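Local coordinates for archaeal flagellar ATP-binding protein FlaH (Methanocaldococcus jannaschii DSM 2661, PDB 4WIA), which probably binds and hydrolyses ATP with the help of magnesium, as a component of the machinery of the archaeal flagellum, the archaellum, at residues D10-D14 and S76-S80; I24-I30 and T153-I159. All blocks are in the same frame, centred on the assembly; numbering follows the deposited sequence.

Interaction 1. Residues D10-D14 and S76-S80; sequences DLSRD and SLNYS. With SO4 (sulfate ion), chain D; SO4 (sulfate ion), chain G.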
loop_
_atom_site.group_PDB
_atom_site.type_symbol
_atom_site.label_atom_id
_atom_site.label_comp_id
_atom_site.label_asym_id
_atom_site.label_seq_id
_atom_site.Cartn_x
_atom_site.Cartn_y
_atom_site.Cartn_z
ATOM N N ASP A 10 -4.793 -7.543 3.441
ATOM C CA ASP A 10 -3.442 -7.922 3.790
ATOM C C ASP A 10 -2.733 -6.989 4.732
ATOM O O ASP A 10 -2.679 -5.827 4.494
ATOM C CB ASP A 10 -2.588 -7.909 2.538
ATOM C CG ASP A 10 -3.192 -8.629 1.400
ATOM O OD1 ASP A 10 -4.390 -8.822 1.311
ATOM O OD2 ASP A 10 -2.438 -8.994 0.543
ATOM N N LEU A 11 -2.103 -7.545 5.748
ATOM C CA LEU A 11 -1.139 -6.847 6.562
ATOM C C LEU A 11 0.154 -7.619 6.711
ATOM O O LEU A 11 0.179 -8.853 6.683
ATOM C CB LEU A 11 -1.744 -6.649 7.956
ATOM C CG LEU A 11 -3.059 -5.901 8.059
ATOM C CD1 LEU A 11 -3.482 -5.819 9.504
ATOM C CD2 LEU A 11 -2.931 -4.495 7.523
ATOM N N SER A 12 1.244 -6.896 6.940
ATOM C CA SER A 12 2.500 -7.533 7.154
ATOM C C SER A 12 2.465 -8.466 8.369
ATOM O O SER A 12 3.084 -9.519 8.352
ATOM C CB SER A 12 3.611 -6.504 7.347
ATOM O OG SER A 12 3.932 -5.798 6.171
ATOM N N ARG A 13 1.786 -8.047 9.413
ATOM C CA ARG A 13 1.926 -8.637 10.718
ATOM C C ARG A 13 1.198 -9.939 10.877
ATOM O O ARG A 13 1.394 -10.616 11.853
ATOM C CB ARG A 13 1.402 -7.695 11.774
ATOM C CG ARG A 13 -0.124 -7.630 11.869
ATOM C CD ARG A 13 -0.546 -6.543 12.826
ATOM N NE ARG A 13 -0.339 -5.234 12.217
ATOM C CZ ARG A 13 -0.528 -4.065 12.834
ATOM N NH1 ARG A 13 -0.998 -4.030 14.075
ATOM N NH2 ARG A 13 -0.279 -2.940 12.202
ATOM N N ASP A 14 0.338 -10.316 9.967
ATOM C CA ASP A 14 -0.288 -11.590 10.073
ATOM C C ASP A 14 -0.548 -12.156 8.692
ATOM O O ASP A 14 -0.374 -11.497 7.701
ATOM C CB ASP A 14 -1.584 -11.560 10.932
ATOM C CG ASP A 14 -2.724 -10.780 10.300
ATOM O OD1 ASP A 14 -3.031 -10.996 9.099
ATOM O OD2 ASP A 14 -3.369 -9.960 11.038
ATOM N N SER A 76 -5.154 0.707 20.839
ATOM C CA SER A 76 -4.676 -0.291 21.786
ATOM C C SER A 76 -4.230 -1.552 21.031
ATOM O O SER A 76 -3.337 -2.221 21.467
ATOM C CB SER A 76 -5.751 -0.685 22.788
ATOM O OG SER A 76 -6.785 -1.443 22.150
ATOM N N LEU A 77 -4.857 -1.813 19.897
ATOM C CA LEU A 77 -4.480 -2.897 19.011
ATOM C C LEU A 77 -3.437 -2.510 17.957
ATOM O O LEU A 77 -3.023 -3.346 17.118
ATOM C CB LEU A 77 -5.731 -3.395 18.281
ATOM C CG LEU A 77 -6.804 -3.882 19.250
ATOM C CD1 LEU A 77 -8.048 -4.298 18.521
ATOM C CD2 LEU A 77 -6.344 -5.017 20.135
ATOM N N ASN A 78 -2.971 -1.273 17.990
ATOM C CA ASN A 78 -2.091 -0.834 16.951
ATOM C C ASN A 78 -2.700 -0.944 15.582
ATOM O O ASN A 78 -2.032 -1.255 14.607
ATOM C CB ASN A 78 -0.810 -1.657 17.001
ATOM C CG ASN A 78 0.387 -0.791 16.799
ATOM O OD1 ASN A 78 1.029 -0.283 17.787
ATOM N ND2 ASN A 78 0.590 -0.436 15.550
ATOM N N TYR A 79 -3.994 -0.634 15.514
ATOM C CA TYR A 79 -4.686 -0.487 14.277
ATOM C C TYR A 79 -5.133 0.952 14.219
ATOM O O TYR A 79 -6.319 1.207 13.946
ATOM C CB TYR A 79 -5.975 -1.336 14.241
ATOM C CG TYR A 79 -5.831 -2.821 14.213
ATOM C CD1 TYR A 79 -4.706 -3.438 13.656
ATOM C CD2 TYR A 79 -6.806 -3.630 14.782
ATOM C CE1 TYR A 79 -4.589 -4.803 13.609
ATOM C CE2 TYR A 79 -6.670 -5.013 14.791
ATOM C CZ TYR A 79 -5.562 -5.585 14.191
ATOM O OH TYR A 79 -5.403 -6.952 14.205
ATOM N N SER A 80 -4.246 1.907 14.411
ATOM C CA SER A 80 -4.719 3.252 14.593
ATOM C C SER A 80 -5.308 3.851 13.276
ATOM O O SER A 80 -4.822 3.634 12.176
ATOM C CB SER A 80 -3.658 4.124 15.279
ATOM O OG SER A 80 -2.740 4.617 14.323
HETATM S S SO4 D . 1.152 -3.927 8.977
HETATM O O1 SO4 D . 2.528 -3.400 9.106
HETATM O O2 SO4 D . 1.040 -5.202 9.721
HETATM O O3 SO4 D . 0.193 -2.946 9.533
HETATM O O4 SO4 D . 0.845 -4.161 7.548
HETATM S S SO4 G . -2.692 7.634 12.474
HETATM O O1 SO4 G . -3.462 6.717 13.277
HETATM O O2 SO4 G . -1.564 6.935 11.933
HETATM O O3 SO4 G . -2.265 8.751 13.290
HETATM O O4 SO4 G . -3.333 8.099 11.277
HETATM O O HOH W 1 -3.293 -8.580 13.448
#
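Arg13 reaches across to Asn78 and grips a sulfate ion (chain D) on the way. Its CB lies 3.2 Å from sulfate O2. CG and CD pass along the same oxygen. The chain bends at chi3 (74°), which turns NE back to the anion. NE then gives O2 a nearly straight hydrogen bond of 2.9 Å. NH2 binds sulfate O3 at 2.7 Å, and the ion lies at the edge of the guanidinium, in its plane. NH1 donates to Asn78 O at 3.0 Å from above the carbonyl plane, and also to Ile223 O. NH2 adds a weak bond to Asn78 O. Asn78, with positive phi, ends helix 67-76 in a Schellman motif. In the first segment, Leu11 to Asp14 form a type I beta turn, and the amides of Ser12 and Arg13 also bind the sulfate. Lys84 and Arg55 of the second subunit also bind this ion, which probably came from the crystallisation liquor, at the subunit interface. Tyr79 CE1 lies over one face of the guanidinium, 3.7 Å from Arg13 NH1, with the two planes 41° apart. Leu11 CD1 approaches the same ring carbon loosely. Tyr79 OH accepts from the amide of Ile225 and donates to a water, which in turn donates to Asp14 OD2 at 2.8 Å.

Interaction 2. Residues I24-I30 and T153-I159; sequences IPHGSLI and TALKKII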
loop_
_atom_site.group_PDB
_atom_site.type_symbol
_atom_site.label_atom_id
_atom_site.label_comp_id
_atom_site.label_asym_id
_atom_site.label_seq_id
_atom_site.Cartn_x
_atom_site.Cartn_y
_atom_site.Cartn_z
ATOM N N ILE A 24 -11.505 -11.068 0.848
ATOM C CA ILE A 24 -12.902 -11.214 1.058
ATOM C C ILE A 24 -13.588 -10.940 -0.282
ATOM O O ILE A 24 -13.275 -9.952 -0.909
ATOM C CB ILE A 24 -13.385 -10.196 2.077
ATOM C CG1 ILE A 24 -12.808 -10.479 3.454
ATOM C CG2 ILE A 24 -14.921 -10.203 2.138
ATOM C CD1 ILE A 24 -13.327 -11.748 4.109
ATOM N N PRO A 25 -14.454 -11.859 -0.750
ATOM C CA PRO A 25 -15.106 -11.595 -2.033
ATOM C C PRO A 25 -16.030 -10.404 -1.954
ATOM O O PRO A 25 -16.809 -10.230 -0.993
ATOM C CB PRO A 25 -15.918 -12.867 -2.323
ATOM C CG PRO A 25 -15.298 -13.917 -1.477
ATOM C CD PRO A 25 -14.772 -13.205 -0.244
ATOM N N HIS A 26 -15.915 -9.564 -2.953
ATOM C CA HIS A 26 -16.921 -8.539 -3.180
ATOM C C HIS A 26 -18.341 -9.146 -3.161
ATOM O O HIS A 26 -18.536 -10.251 -3.612
ATOM C CB HIS A 26 -16.610 -7.794 -4.488
ATOM C CG HIS A 26 -15.532 -6.766 -4.318
ATOM N ND1 HIS A 26 -14.336 -6.792 -4.994
ATOM C CD2 HIS A 26 -15.472 -5.687 -3.516
ATOM C CE1 HIS A 26 -13.569 -5.793 -4.594
ATOM N NE2 HIS A 26 -14.245 -5.099 -3.707
ATOM N N GLY A 27 -19.318 -8.395 -2.639
ATOM C CA GLY A 27 -20.668 -8.873 -2.509
ATOM C C GLY A 27 -20.879 -9.813 -1.341
ATOM O O GLY A 27 -21.869 -10.484 -1.289
ATOM N N SER A 28 -19.938 -9.921 -0.422
ATOM C CA SER A 28 -20.121 -10.836 0.695
ATOM C C SER A 28 -21.027 -10.196 1.773
ATOM O O SER A 28 -20.923 -8.983 2.051
ATOM C CB SER A 28 -18.757 -11.195 1.303
ATOM O OG SER A 28 -18.009 -12.061 0.430
ATOM N N LEU A 29 -21.868 -11.022 2.363
ATOM C CA LEU A 29 -22.470 -10.750 3.613
ATOM C C LEU A 29 -21.892 -11.713 4.662
ATOM O O LEU A 29 -22.218 -12.914 4.707
ATOM C CB LEU A 29 -23.975 -10.934 3.546
ATOM C CG LEU A 29 -24.708 -10.749 4.890
ATOM C CD1 LEU A 29 -24.610 -9.340 5.426
ATOM C CD2 LEU A 29 -26.179 -11.136 4.733
ATOM N N ILE A 30 -21.093 -11.158 5.542
ATOM C CA ILE A 30 -20.406 -11.911 6.518
ATOM C C ILE A 30 -21.133 -11.760 7.831
ATOM O O ILE A 30 -21.375 -10.659 8.298
ATOM C CB ILE A 30 -18.984 -11.354 6.708
ATOM C CG1 ILE A 30 -18.281 -11.245 5.352
ATOM C CG2 ILE A 30 -18.197 -12.239 7.670
ATOM C CD1 ILE A 30 -16.804 -10.905 5.422
ATOM N N THR A 153 -25.272 -5.707 -1.209
ATOM C CA THR A 153 -24.139 -6.585 -1.610
ATOM C C THR A 153 -24.187 -6.904 -3.073
ATOM O O THR A 153 -23.152 -7.112 -3.697
ATOM C CB THR A 153 -24.032 -7.887 -0.787
ATOM O OG1 THR A 153 -25.260 -8.622 -0.807
ATOM C CG2 THR A 153 -23.723 -7.558 0.639
ATOM N N ALA A 154 -25.381 -6.875 -3.660
ATOM C CA ALA A 154 -25.495 -7.021 -5.111
ATOM C C ALA A 154 -24.770 -5.903 -5.856
ATOM O O ALA A 154 -24.438 -6.052 -7.022
ATOM C CB ALA A 154 -26.960 -7.075 -5.544
ATOM N N LEU A 155 -24.548 -4.775 -5.207
ATOM C CA LEU A 155 -23.741 -3.703 -5.806
ATOM C C LEU A 155 -22.259 -3.909 -5.602
ATOM O O LEU A 155 -21.500 -2.977 -5.800
ATOM C CB LEU A 155 -24.107 -2.324 -5.204
ATOM C CG LEU A 155 -25.542 -1.772 -5.384
ATOM C CD1 LEU A 155 -26.070 -1.801 -6.828
ATOM C CD2 LEU A 155 -26.516 -2.506 -4.495
ATOM N N LYS A 156 -21.828 -5.096 -5.156
ATOM C CA LYS A 156 -20.387 -5.396 -4.935
ATOM C C LYS A 156 -19.801 -4.880 -3.609
ATOM O O LYS A 156 -18.626 -5.100 -3.287
ATOM C CB LYS A 156 -19.543 -4.908 -6.102
ATOM C CG LYS A 156 -19.999 -5.502 -7.398
ATOM C CD LYS A 156 -19.480 -6.917 -7.534
ATOM C CE LYS A 156 -19.954 -7.568 -8.850
ATOM N NZ LYS A 156 -19.900 -6.546 -9.948
ATOM N N LYS A 157 -20.637 -4.227 -2.824
ATOM C CA LYS A 157 -20.267 -3.875 -1.479
ATOM C C LYS A 157 -20.134 -5.112 -0.617
ATOM O O LYS A 157 -20.667 -6.167 -0.924
ATOM C CB LYS A 157 -21.345 -3.005 -0.808
ATOM C CG LYS A 157 -21.975 -1.893 -1.616
ATOM C CD LYS A 157 -21.051 -0.715 -1.657
ATOM C CE LYS A 157 -21.672 0.436 -2.401
ATOM N NZ LYS A 157 -20.726 1.506 -2.099
ATOM N N ILE A 158 -19.492 -4.912 0.508
ATOM C CA ILE A 158 -19.357 -5.937 1.485
ATOM C C ILE A 158 -20.024 -5.506 2.771
ATOM O O ILE A 158 -19.802 -4.415 3.197
ATOM C CB ILE A 158 -17.859 -6.207 1.761
ATOM C CG1 ILE A 158 -17.259 -6.882 0.537
ATOM C CG2 ILE A 158 -17.692 -7.095 2.989
ATOM C CD1 ILE A 158 -15.746 -6.793 0.442
ATOM N N ILE A 159 -20.810 -6.391 3.380
ATOM C CA ILE A 159 -21.413 -6.105 4.664
ATOM C C ILE A 159 -21.023 -7.123 5.717
ATOM O O ILE A 159 -20.993 -8.306 5.463
ATOM C CB ILE A 159 -22.954 -6.011 4.547
ATOM C CG1 ILE A 159 -23.297 -4.776 3.746
ATOM C CG2 ILE A 159 -23.615 -5.910 5.912
ATOM C CD1 ILE A 159 -24.755 -4.632 3.410
#
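This contact is a parallel strand pairing at the centre of the P-loop NTPase sheet, together with the turns that lead into it. Strands 29-33 and 158-163 start side by side here, with Leu29 bridged to Ile159. Ile159 N donates to Ser28 O at 2.9 Å, and Ile30 N donates to Ile159 O at the same distance. Both bonds are nearly straight. Before the strands, two turns meet. Pro25 to Ser28 form a type II turn. Its backbone bond, Ser28 N to Pro25 O, is weak, and Ser28 OG adds a 2.6 Å bond to the same Pro25 O. Thr153 to Lys156 form a type I turn. Gly27 N makes weak bonds to the carbonyls of Lys156 and Lys157. Gly27 CA lies 3.3 Å from Thr153 O, where a side chain would be tight, and its positive phi also favours glycine. The edge of the His26 ring meets Lys156 O, with CD2 3.2 Å away.

Ile158 packs against the first turn. Its CG1 stands anti to the carbonyl carbon (chi1 -70°), which brings that branch to Pro25 O. CD1 goes on to touch Ile24 CG2 at 3.9 Å and passes the His26 ring obliquely. An alanine here would probably leave a gap between Ile24 and His26, with the ring less firmly placed. On the Leu29 side of the sheet, Leu29 CD1 packs on Ile159 CG2 at 3.6 Å. Helix 142-153 lies against these two through Met146, Phe149 and Ile152. Strand 182-191 flanks strand 29-33 on its other edge, and strand 6-7 pairs with strand 24-25.

How the interactions relate
From the N terminus, residues 10-14 come first, in the loop after strand 6-7. Residues 24-30 follow and lead into the central sheet. The chain then runs through helix 40-53, strand 58-62 and helix 67-76 to residues 76-80, where interaction 1 closes a loop of 61 intervening residues. Interaction 2 closes later, when the chain leaves helix 142-153 and residues 153-159 return beside 24-30. Their segments alternate, so the two closures cross and neither nests in the other. Interaction 1 ties the N-terminal loop to the end of helix 67-76. Interaction 2 joins two central strands. Their centres are 23 Å apart and they do not touch.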